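Local coordinates for protein ULam111 (Flavobacterium sp., PDB 5WUT) that probably hydrolyses beta-1,3-glucosidic bonds of laminarin, as a laminarinase of glycoside hydrolase family 16 with a beta-jelly-roll fold, at residues 100-105 with 121-126. Residues are numbered along the deposited sequence; the frame is centred on the assembly and turned at random.
Sequences AFWMLG and ILEYVG
The Phe101 ring runs alongside the Ile121 side chain, both extending in the same direction from neighbouring antiparallel strands. The ring, its CG anti to the backbone N (chi1 164°), follows the branched aliphatic chain: Phe101 CD2 lies near Ile121 CB and CG2, and CE2 is 3.8 Å from Ile121 CD1. The unbranched Met103 chain, bent at chi3, reaches that same methyl with both CG and SD, each at 4.0 Å. With an alanine in place of Ile121, the Phe101 ring is likely to be left with a gap beside it and Met103 without this neighbour. Leu122 sets its CB 3.7 Å from Phe101 CB; Phe101 also touches Ala87, and Leu122 Ala89, of strand 83-90.

Between the strands, Phe101 O accepts two bonds in its carbonyl plane, a more bent one from Ile121 N (3.1 Å) and a straighter one from Leu122 N (2.9 Å), while Phe101 N donates to Leu122 O. Ile121 and Leu122 together sit opposite the single residue Phe101, which defines a classic beta bulge.

On the other sheet face, Glu123 folds back at chi2 (-75°), bringing OE1 to 3.5 Å from the small Ala100 CB and OE2 beside Trp102 CB, carboxylate and indole planes 64° apart; Trp98 NE1 hydrogen-bonds OE1. With Glu118 and Asp120, Glu123 fits the Glu-x-Asp-x-x-Glu signature of family 16 laminarinases, whose bulged strand probably lines the jelly roll's catalytic cleft.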
loop_
_atom_site.group_PDB
_atom_site.type_symbol
_atom_site.label_atom_id
_atom_site.label_comp_id
_atom_site.label_asym_id
_atom_site.label_seq_id
_atom_site.Cartn_x
_atom_site.Cartn_y
_atom_site.Cartn_z
ATOM N N ALA A 100 -15.162 -0.242 -11.942
ATOM C CA ALA A 100 -14.198 -1.319 -12.110
ATOM C C ALA A 100 -13.288 -1.109 -13.308
ATOM O O ALA A 100 -13.701 -0.586 -14.338
ATOM C CB ALA A 100 -14.918 -2.645 -12.241
ATOM N N PHE A 101 -12.039 -1.533 -13.158
ATOM C CA PHE A 101 -11.098 -1.690 -14.267
ATOM C C PHE A 101 -10.552 -3.103 -14.156
ATOM O O PHE A 101 -10.022 -3.488 -13.111
ATOM C CB PHE A 101 -9.973 -0.637 -14.207
ATOM C CG PHE A 101 -8.775 -0.971 -15.069
ATOM C CD1 PHE A 101 -8.914 -1.106 -16.439
ATOM C CD2 PHE A 101 -7.515 -1.155 -14.505
ATOM C CE1 PHE A 101 -7.818 -1.417 -17.243
ATOM C CE2 PHE A 101 -6.415 -1.472 -15.308
ATOM C CZ PHE A 101 -6.576 -1.595 -16.677
ATOM N N TRP A 102 -10.701 -3.890 -15.210
ATOM C CA TRP A 102 -10.460 -5.320 -15.095
ATOM C C TRP A 102 -10.173 -5.938 -16.451
ATOM O O TRP A 102 -10.116 -5.219 -17.453
ATOM C CB TRP A 102 -11.666 -5.992 -14.397
ATOM C CG TRP A 102 -13.043 -5.708 -14.979
ATOM C CD1 TRP A 102 -13.671 -4.501 -15.065
ATOM C CD2 TRP A 102 -13.967 -6.683 -15.475
ATOM N NE1 TRP A 102 -14.939 -4.661 -15.617
ATOM C CE2 TRP A 102 -15.135 -5.994 -15.875
ATOM C CE3 TRP A 102 -13.910 -8.073 -15.639
ATOM C CZ2 TRP A 102 -16.234 -6.645 -16.429
ATOM C CZ3 TRP A 102 -15.012 -8.727 -16.190
ATOM C CH2 TRP A 102 -16.160 -8.002 -16.573
ATOM N N MET A 103 -9.896 -7.242 -16.474
ATOM C CA MET A 103 -9.529 -7.930 -17.716
ATOM C C MET A 103 -10.201 -9.283 -17.857
ATOM O O MET A 103 -10.465 -9.946 -16.860
ATOM C CB MET A 103 -8.003 -8.114 -17.803
ATOM C CG MET A 103 -7.247 -6.813 -17.734
ATOM S SD MET A 103 -5.472 -7.006 -17.928
ATOM C CE MET A 103 -5.341 -7.191 -19.703
ATOM N N LEU A 104 -10.473 -9.680 -19.104
ATOM C CA LEU A 104 -11.042 -10.990 -19.410
ATOM C C LEU A 104 -10.212 -11.739 -20.434
ATOM O O LEU A 104 -9.588 -11.124 -21.300
ATOM C CB LEU A 104 -12.478 -10.843 -19.927
ATOM C CG LEU A 104 -13.520 -10.624 -18.843
ATOM C CD1 LEU A 104 -14.854 -10.181 -19.476
ATOM C CD2 LEU A 104 -13.705 -11.919 -18.055
ATOM N N GLY A 105 -10.197 -13.062 -20.339
ATOM C CA GLY A 105 -9.389 -13.878 -21.235
ATOM C C GLY A 105 -9.852 -13.805 -22.678
ATOM O O GLY A 105 -11.049 -13.802 -22.960
ATOM N N ILE A 121 -8.667 -5.548 -11.238
ATOM C CA ILE A 121 -7.533 -4.697 -10.882
ATOM C C ILE A 121 -7.943 -3.480 -10.041
ATOM O O ILE A 121 -7.358 -3.223 -8.986
ATOM C CB ILE A 121 -6.805 -4.231 -12.162
ATOM C CG1 ILE A 121 -6.400 -5.448 -13.006
ATOM C CG2 ILE A 121 -5.596 -3.363 -11.795
ATOM C CD1 ILE A 121 -5.821 -5.081 -14.393
ATOM N N LEU A 122 -8.924 -2.713 -10.529
ATOM C CA LEU A 122 -9.562 -1.663 -9.746
ATOM C C LEU A 122 -10.959 -2.161 -9.435
ATOM O O LEU A 122 -11.737 -2.396 -10.346
ATOM C CB LEU A 122 -9.608 -0.326 -10.514
ATOM C CG LEU A 122 -10.224 0.932 -9.865
ATOM C CD1 LEU A 122 -9.856 2.117 -10.728
ATOM C CD2 LEU A 122 -11.746 0.911 -9.650
ATOM N N GLU A 123 -11.263 -2.353 -8.155
ATOM C CA GLU A 123 -12.611 -2.741 -7.737
ATOM C C GLU A 123 -12.961 -2.002 -6.463
ATOM O O GLU A 123 -12.240 -2.090 -5.465
ATOM C CB GLU A 123 -12.721 -4.236 -7.483
ATOM C CG GLU A 123 -12.335 -5.105 -8.637
ATOM C CD GLU A 123 -13.385 -5.144 -9.727
ATOM O OE1 GLU A 123 -14.557 -4.781 -9.469
ATOM O OE2 GLU A 123 -13.023 -5.550 -10.853
ATOM N N TYR A 124 -14.075 -1.286 -6.491
ATOM C CA TYR A 124 -14.518 -0.489 -5.355
ATOM C C TYR A 124 -16.022 -0.527 -5.320
ATOM O O TYR A 124 -16.656 -0.423 -6.365
ATOM C CB TYR A 124 -14.015 0.945 -5.485
ATOM C CG TYR A 124 -14.529 1.948 -4.483
ATOM C CD1 TYR A 124 -15.544 2.832 -4.832
ATOM C CD2 TYR A 124 -13.960 2.066 -3.213
ATOM C CE1 TYR A 124 -16.004 3.785 -3.924
ATOM C CE2 TYR A 124 -14.405 3.010 -2.314
ATOM C CZ TYR A 124 -15.430 3.866 -2.677
ATOM O OH TYR A 124 -15.877 4.806 -1.784
ATOM N N VAL A 125 -16.596 -0.727 -4.142
ATOM C CA VAL A 125 -18.043 -0.583 -4.023
ATOM C C VAL A 125 -18.294 0.526 -3.031
ATOM O O VAL A 125 -17.798 0.491 -1.903
ATOM C CB VAL A 125 -18.747 -1.897 -3.619
ATOM C CG1 VAL A 125 -18.674 -2.888 -4.762
ATOM C CG2 VAL A 125 -18.144 -2.500 -2.351
ATOM N N GLY A 126 -19.042 1.534 -3.463
ATOM C CA GLY A 126 -19.249 2.716 -2.652
ATOM C C GLY A 126 -19.937 2.450 -1.319
ATOM O O GLY A 126 -19.867 3.278 -0.402
#